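Local coordinates for reticulocyte-binding protein 2a (Plasmodium vivax, PDB 4Z8N) that probably binds the surface of reticulocytes through this helical erythrocyte-binding domain, helping the malaria parasite to recognise the cells it invades, at residues A[171-174]-A[175-179]; A[204-207]-A[208-212]. All blocks are in the same frame, centred on the assembly; numbering follows the deposited sequence.

Interaction 1 of 2, residues A[171-174]-A[175-179]; sequences VNYL and STLKA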
ATOM      1  N   VAL A 171      -9.907   6.249   8.418  1.00 46.70           N
ATOM      2  CA  VAL A 171     -10.895   5.190   8.569  1.00 44.40           C
ATOM      3  C   VAL A 171     -12.318   5.700   8.407  1.00 45.01           C
ATOM      4  O   VAL A 171     -13.109   5.124   7.661  1.00 41.07           O
ATOM      5  CB  VAL A 171     -10.776   4.508   9.942  1.00 45.68           C
ATOM      6  CG1 VAL A 171     -11.732   3.328  10.034  1.00 46.23           C
ATOM      7  CG2 VAL A 171      -9.347   4.065  10.189  1.00 48.23           C
ATOM      8  N   ASN A 172     -12.637   6.778   9.116  1.00 47.95           N
ATOM      9  CA  ASN A 172     -13.975   7.352   9.068  1.00 48.48           C
ATOM     10  C   ASN A 172     -14.305   7.887   7.685  1.00 43.35           C
ATOM     11  O   ASN A 172     -15.433   7.751   7.218  1.00 38.80           O
ATOM     12  CB  ASN A 172     -14.127   8.461  10.111  1.00 52.56           C
ATOM     13  CG  ASN A 172     -14.082   7.933  11.530  1.00 58.46           C
ATOM     14  OD1 ASN A 172     -14.406   6.772  11.782  1.00 60.41           O
ATOM     15  ND2 ASN A 172     -13.681   8.784  12.465  1.00 60.53           N
ATOM     16  N   TYR A 173     -13.321   8.487   7.025  1.00 42.07           N
ATOM     17  CA  TYR A 173     -13.539   8.979   5.671  1.00 39.85           C
ATOM     18  C   TYR A 173     -13.831   7.827   4.713  1.00 37.59           C
ATOM     19  O   TYR A 173     -14.827   7.856   3.991  1.00 33.95           O
ATOM     20  CB  TYR A 173     -12.336   9.782   5.174  1.00 40.74           C
ATOM     21  CG  TYR A 173     -12.509  10.298   3.761  1.00 44.34           C
ATOM     22  CD1 TYR A 173     -13.593  11.100   3.424  1.00 47.20           C
ATOM     23  CD2 TYR A 173     -11.594   9.980   2.766  1.00 43.78           C
ATOM     24  CE1 TYR A 173     -13.761  11.571   2.133  1.00 49.02           C
ATOM     25  CE2 TYR A 173     -11.751  10.447   1.474  1.00 45.86           C
ATOM     26  CZ  TYR A 173     -12.835  11.242   1.163  1.00 50.13           C
ATOM     27  OH  TYR A 173     -12.996  11.710  -0.121  1.00 51.47           O
ATOM     28  N   LEU A 174     -12.964   6.814   4.715  1.00 35.43           N
ATOM     29  CA  LEU A 174     -13.139   5.651   3.847  1.00 33.60           C
ATOM     30  C   LEU A 174     -14.489   4.979   4.065  1.00 31.95           C
ATOM     31  O   LEU A 174     -15.194   4.661   3.107  1.00 35.98           O
ATOM     32  CB  LEU A 174     -12.017   4.635   4.073  1.00 34.50           C
ATOM     33  CG  LEU A 174     -10.607   5.063   3.665  1.00 37.40           C
ATOM     34  CD1 LEU A 174      -9.609   3.935   3.903  1.00 37.98           C
ATOM     35  CD2 LEU A 174     -10.586   5.505   2.215  1.00 36.56           C
ATOM     36  N   SER A 175     -14.840   4.776   5.330  1.00 31.96           N
ATOM     37  CA  SER A 175     -16.088   4.116   5.697  1.00 34.75           C
ATOM     38  C   SER A 175     -17.313   4.925   5.267  1.00 38.35           C
ATOM     39  O   SER A 175     -18.298   4.370   4.779  1.00 33.24           O
ATOM     40  CB  SER A 175     -16.122   3.873   7.207  1.00 37.02           C
ATOM     41  OG  SER A 175     -17.385   3.388   7.625  1.00 40.58           O
ATOM     42  N   THR A 176     -17.243   6.238   5.451  1.00 35.34           N
ATOM     43  CA  THR A 176     -18.366   7.110   5.136  1.00 38.75           C
ATOM     44  C   THR A 176     -18.527   7.273   3.625  1.00 36.38           C
ATOM     45  O   THR A 176     -19.645   7.273   3.105  1.00 33.26           O
ATOM     46  CB  THR A 176     -18.200   8.488   5.804  1.00 40.24           C
ATOM     47  OG1 THR A 176     -18.132   8.316   7.224  1.00 44.67           O
ATOM     48  CG2 THR A 176     -19.372   9.385   5.487  1.00 39.33           C
ATOM     49  N   LEU A 177     -17.408   7.396   2.922  1.00 35.77           N
ATOM     50  CA  LEU A 177     -17.445   7.503   1.470  1.00 35.99           C
ATOM     51  C   LEU A 177     -17.914   6.194   0.843  1.00 35.56           C
ATOM     52  O   LEU A 177     -18.682   6.199  -0.120  1.00 34.66           O
ATOM     53  CB  LEU A 177     -16.072   7.892   0.919  1.00 39.96           C
ATOM     54  CG  LEU A 177     -16.037   8.224  -0.574  1.00 45.36           C
ATOM     55  CD1 LEU A 177     -16.983   9.376  -0.881  1.00 43.61           C
ATOM     56  CD2 LEU A 177     -14.621   8.556  -1.020  1.00 47.27           C
ATOM     57  N   LYS A 178     -17.454   5.074   1.396  1.00 31.20           N
ATOM     58  CA  LYS A 178     -17.879   3.759   0.923  1.00 32.26           C
ATOM     59  C   LYS A 178     -19.395   3.619   0.971  1.00 30.80           C
ATOM     60  O   LYS A 178     -20.011   3.141   0.021  1.00 31.45           O
ATOM     61  CB  LYS A 178     -17.226   2.655   1.752  1.00 34.87           C
ATOM     62  CG  LYS A 178     -17.578   1.244   1.318  1.00 34.70           C
ATOM     63  CD  LYS A 178     -16.876   0.233   2.212  1.00 39.27           C
ATOM     64  CE  LYS A 178     -17.097  -1.187   1.738  1.00 46.40           C
ATOM     65  NZ  LYS A 178     -16.384  -2.161   2.610  1.00 52.07           N
ATOM     66  N   ALA A 179     -19.987   4.049   2.081  1.00 31.47           N
ATOM     67  CA  ALA A 179     -21.429   3.968   2.259  1.00 33.54           C
ATOM     68  C   ALA A 179     -22.172   4.777   1.196  1.00 30.16           C
ATOM     69  O   ALA A 179     -23.159   4.306   0.637  1.00 33.77           O
ATOM     70  CB  ALA A 179     -21.817   4.439   3.655  1.00 33.99           C
TER
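Tyr173 and Leu177, one helical turn apart, both carry CG anti to the backbone N (chi1 179° for the tyrosine), and this shared choice sends the two side chains off side by side in the same direction. The leucine leans one methyl against the phenol end of the ring: CD2 of Leu177 is 3.9 Å from CZ of Tyr173 and 3.7 Å from its OH, an oblique approach at the hydroxyl-bearing end. In Thr176 it is CG2 that stands anti to N, which leaves OG1 beside the backbone N (chi1 -60°), facing the preceding turn and close enough to bond back to it. OG1 of Thr176 donates to O of Asn172 at 2.8 Å, and N of Thr176 reaches the same oxygen at 2.9 Å. One main-chain oxygen is thus gripped twice by a single residue, the two donors arriving from opposite faces of the carbonyl plane. Such a return of a threonine hydroxyl to the carbonyl four residues earlier is a familiar feature of alpha-helices, here in helix 168-194 of the Rh5-like coiled-coil domain. Regular i to i+4 bonds flank it, from N of Ser175 to O of Val171, from N of Leu177 to O of Tyr173 at 2.8 Å, and from N of Lys178 to O of Leu174. On the inner side of the helix, Leu174 is buried and touches Thr222 of helix 199-237 and Leu277 of helix 246-297, and Leu277 also touches Tyr173 and Leu177. Lys178 stretches its fully extended chain away from this turn, toward a long, weak ion pair with Glu219, while Ser175 and Thr176 occupy the exposed side.

Interaction 2 of 2, residues A[204-207]-A[208-212]; sequences INFL and QEEML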
ATOM      1  N   ILE A 204     -20.400   6.151 -14.843  1.00 41.38           N
ATOM      2  CA  ILE A 204     -20.761   6.300 -13.434  1.00 38.56           C
ATOM      3  C   ILE A 204     -20.539   4.986 -12.693  1.00 42.04           C
ATOM      4  O   ILE A 204     -19.878   4.912 -11.650  1.00 40.70           O
ATOM      5  CB  ILE A 204     -22.236   6.732 -13.307  1.00 36.70           C
ATOM      6  CG1 ILE A 204     -22.404   8.177 -13.758  1.00 37.79           C
ATOM      7  CG2 ILE A 204     -22.752   6.573 -11.902  1.00 36.95           C
ATOM      8  CD1 ILE A 204     -23.830   8.658 -13.708  1.00 41.29           C
ATOM      9  N   ASN A 205     -21.155   3.963 -13.261  1.00 39.07           N
ATOM     10  CA  ASN A 205     -20.929   2.558 -12.989  1.00 45.58           C
ATOM     11  C   ASN A 205     -19.475   2.107 -12.902  1.00 44.76           C
ATOM     12  O   ASN A 205     -19.122   1.420 -11.958  1.00 47.14           O
ATOM     13  CB  ASN A 205     -21.669   1.841 -14.094  1.00 58.81           C
ATOM     14  CG  ASN A 205     -23.088   1.521 -13.718  1.00 73.82           C
ATOM     15  OD1 ASN A 205     -23.311   0.433 -13.216  1.00 79.12           O
ATOM     16  ND2 ASN A 205     -23.958   2.575 -13.616  1.00 80.93           N
ATOM     17  N   PHE A 206     -18.630   2.507 -13.851  1.00 36.37           N
ATOM     18  CA  PHE A 206     -17.194   2.203 -13.774  1.00 37.73           C
ATOM     19  C   PHE A 206     -16.450   2.976 -12.671  1.00 39.77           C
ATOM     20  O   PHE A 206     -15.623   2.416 -11.939  1.00 39.31           O
ATOM     21  CB  PHE A 206     -16.542   2.492 -15.120  1.00 35.90           C
ATOM     22  CG  PHE A 206     -15.044   2.444 -15.095  1.00 40.18           C
ATOM     23  CD1 PHE A 206     -14.380   1.231 -15.048  1.00 38.90           C
ATOM     24  CD2 PHE A 206     -14.300   3.612 -15.142  1.00 37.96           C
ATOM     25  CE1 PHE A 206     -13.009   1.181 -15.039  1.00 41.54           C
ATOM     26  CE2 PHE A 206     -12.928   3.569 -15.133  1.00 39.77           C
ATOM     27  CZ  PHE A 206     -12.279   2.352 -15.081  1.00 44.25           C
ATOM     28  N   LEU A 207     -16.735   4.272 -12.584  1.00 41.56           N
ATOM     29  CA  LEU A 207     -16.097   5.156 -11.609  1.00 39.49           C
ATOM     30  C   LEU A 207     -16.468   4.809 -10.162  1.00 40.31           C
ATOM     31  O   LEU A 207     -15.596   4.749  -9.302  1.00 37.21           O
ATOM     32  CB  LEU A 207     -16.458   6.609 -11.907  1.00 45.62           C
ATOM     33  CG  LEU A 207     -15.684   7.667 -11.127  1.00 50.44           C
ATOM     34  CD1 LEU A 207     -14.196   7.372 -11.145  1.00 48.18           C
ATOM     35  CD2 LEU A 207     -15.955   9.019 -11.723  1.00 53.79           C
ATOM     36  N   GLN A 208     -17.722   4.421  -9.936  1.00 38.92           N
ATOM     37  CA  GLN A 208     -18.177   3.898  -8.655  1.00 42.06           C
ATOM     38  C   GLN A 208     -17.437   2.632  -8.295  1.00 44.11           C
ATOM     39  O   GLN A 208     -17.073   2.441  -7.173  1.00 34.77           O
ATOM     40  CB  GLN A 208     -19.680   3.611  -8.618  1.00 35.61           C
ATOM     41  CG  GLN A 208     -20.572   4.813  -8.460  1.00 57.00           C
ATOM     42  CD  GLN A 208     -22.046   4.533  -8.661  1.00 60.04           C
ATOM     43  OE1 GLN A 208     -22.854   5.383  -8.449  1.00 70.13           O
ATOM     44  NE2 GLN A 208     -22.377   3.356  -9.077  1.00 62.10           N
ATOM     45  N   GLU A 209     -17.237   1.756  -9.260  1.00 47.44           N
ATOM     46  CA  GLU A 209     -16.560   0.495  -8.943  1.00 50.33           C
ATOM     47  C   GLU A 209     -15.082   0.682  -8.603  1.00 46.42           C
ATOM     48  O   GLU A 209     -14.573   0.055  -7.672  1.00 47.55           O
ATOM     49  CB  GLU A 209     -16.688  -0.503 -10.095  1.00 62.99           C
ATOM     50  CG  GLU A 209     -16.240  -1.933  -9.750  1.00 76.00           C
ATOM     51  CD  GLU A 209     -16.801  -2.964 -10.717  1.00 90.97           C
ATOM     52  OE1 GLU A 209     -17.654  -2.579 -11.542  1.00 94.90           O
ATOM     53  OE2 GLU A 209     -16.393  -4.147 -10.660  1.00 97.34           O
ATOM     54  N   GLU A 210     -14.383   1.530  -9.352  1.00 35.93           N
ATOM     55  CA  GLU A 210     -12.963   1.722  -9.086  1.00 43.31           C
ATOM     56  C   GLU A 210     -12.762   2.551  -7.818  1.00 37.26           C
ATOM     57  O   GLU A 210     -11.739   2.427  -7.153  1.00 38.30           O
ATOM     58  CB  GLU A 210     -12.251   2.355 -10.295  1.00 46.73           C
ATOM     59  CG  GLU A 210     -12.658   3.771 -10.659  1.00 48.68           C
ATOM     60  CD  GLU A 210     -11.845   4.318 -11.831  1.00 48.68           C
ATOM     61  OE1 GLU A 210     -10.704   3.854 -12.046  1.00 48.00           O
ATOM     62  OE2 GLU A 210     -12.348   5.210 -12.546  1.00 48.02           O
ATOM     63  N   MET A 211     -13.746   3.368  -7.457  1.00 37.67           N
ATOM     64  CA  MET A 211     -13.668   4.085  -6.187  1.00 35.84           C
ATOM     65  C   MET A 211     -13.827   3.120  -5.018  1.00 34.50           C
ATOM     66  O   MET A 211     -13.155   3.261  -3.996  1.00 34.78           O
ATOM     67  CB  MET A 211     -14.715   5.195  -6.116  1.00 34.61           C
ATOM     68  CG  MET A 211     -14.320   6.434  -6.897  1.00 34.50           C
ATOM     69  SD  MET A 211     -15.471   7.806  -6.723  1.00 37.66           S
ATOM     70  CE  MET A 211     -15.128   8.335  -5.044  1.00 46.04           C
ATOM     71  N   LEU A 212     -14.703   2.131  -5.178  1.00 36.00           N
ATOM     72  CA  LEU A 212     -14.862   1.084  -4.174  1.00 37.55           C
ATOM     73  C   LEU A 212     -13.598   0.223  -4.093  1.00 41.13           C
ATOM     74  O   LEU A 212     -13.199  -0.200  -3.008  1.00 39.90           O
ATOM     75  CB  LEU A 212     -16.090   0.219  -4.479  1.00 31.05           C
ATOM     76  CG  LEU A 212     -17.458   0.868  -4.227  1.00 32.22           C
ATOM     77  CD1 LEU A 212     -18.587  -0.014  -4.741  1.00 35.15           C
ATOM     78  CD2 LEU A 212     -17.658   1.172  -2.751  1.00 32.19           C
TER
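Ile204 to Leu207 and Gln208 to Leu212 form consecutive turns of helix 199-237, joined by i to i+4 backbone bonds. N of Gln208 meets O of Ile204 at 2.8 Å and N of Glu210 meets O of Phe206 at 3.0 Å, whereas the bond from N of Glu209 to O of Asn205 is weak at 3.3 Å. Glu210 places CG between its backbone N and carbonyl carbon (chi1 66°), which carries the carboxylate back over the preceding turn. OE2 of Glu210 sits 3.1 Å from CE2 of Phe206 and 3.2 Å from CD1 of Leu207, touching a ring carbon and a methyl at once. Ring and carboxylate planes are 51° apart, an oblique meeting. Leu207 also reaches along the helix, its CD1 4.4 Å from CG of Met211. The turn is enclosed on several sides within the helical bundle of the erythrocyte-binding domain: Phe206 makes an edge-to-face stack with Tyr104, Leu207 packs on Leu283 and Leu287 of helix 246-297, and Met211 packs on Leu181 of helix 168-194. OE2 of Glu210 also lies close to OE2 of Glu85 on helix 71-85. A carboxylate held against hydrocarbon and beside a second acid would be costly to keep charged, so the proximity may raise the pKa of one of them.

Interaction 1 lies at the surface and interaction 2 is largely buried, on helices 168-194 and 199-237, which follow each other in the chain. Their centres are about 15 Å apart, yet they touch directly: CD2 of Leu177 packs on CE of Met211 at 4.1 Å, and CG of Lys178 on CD2 of Leu212 at 4.1 Å. Both also pack on helix 246-297, interaction 1 at Leu277 and interaction 2 at Leu283 and Leu287. Chemistry follows position. At the surface a polar side chain is spent on the helix's own backbone, whereas inside the bundle an acid is packed in largely hydrocarbon surroundings.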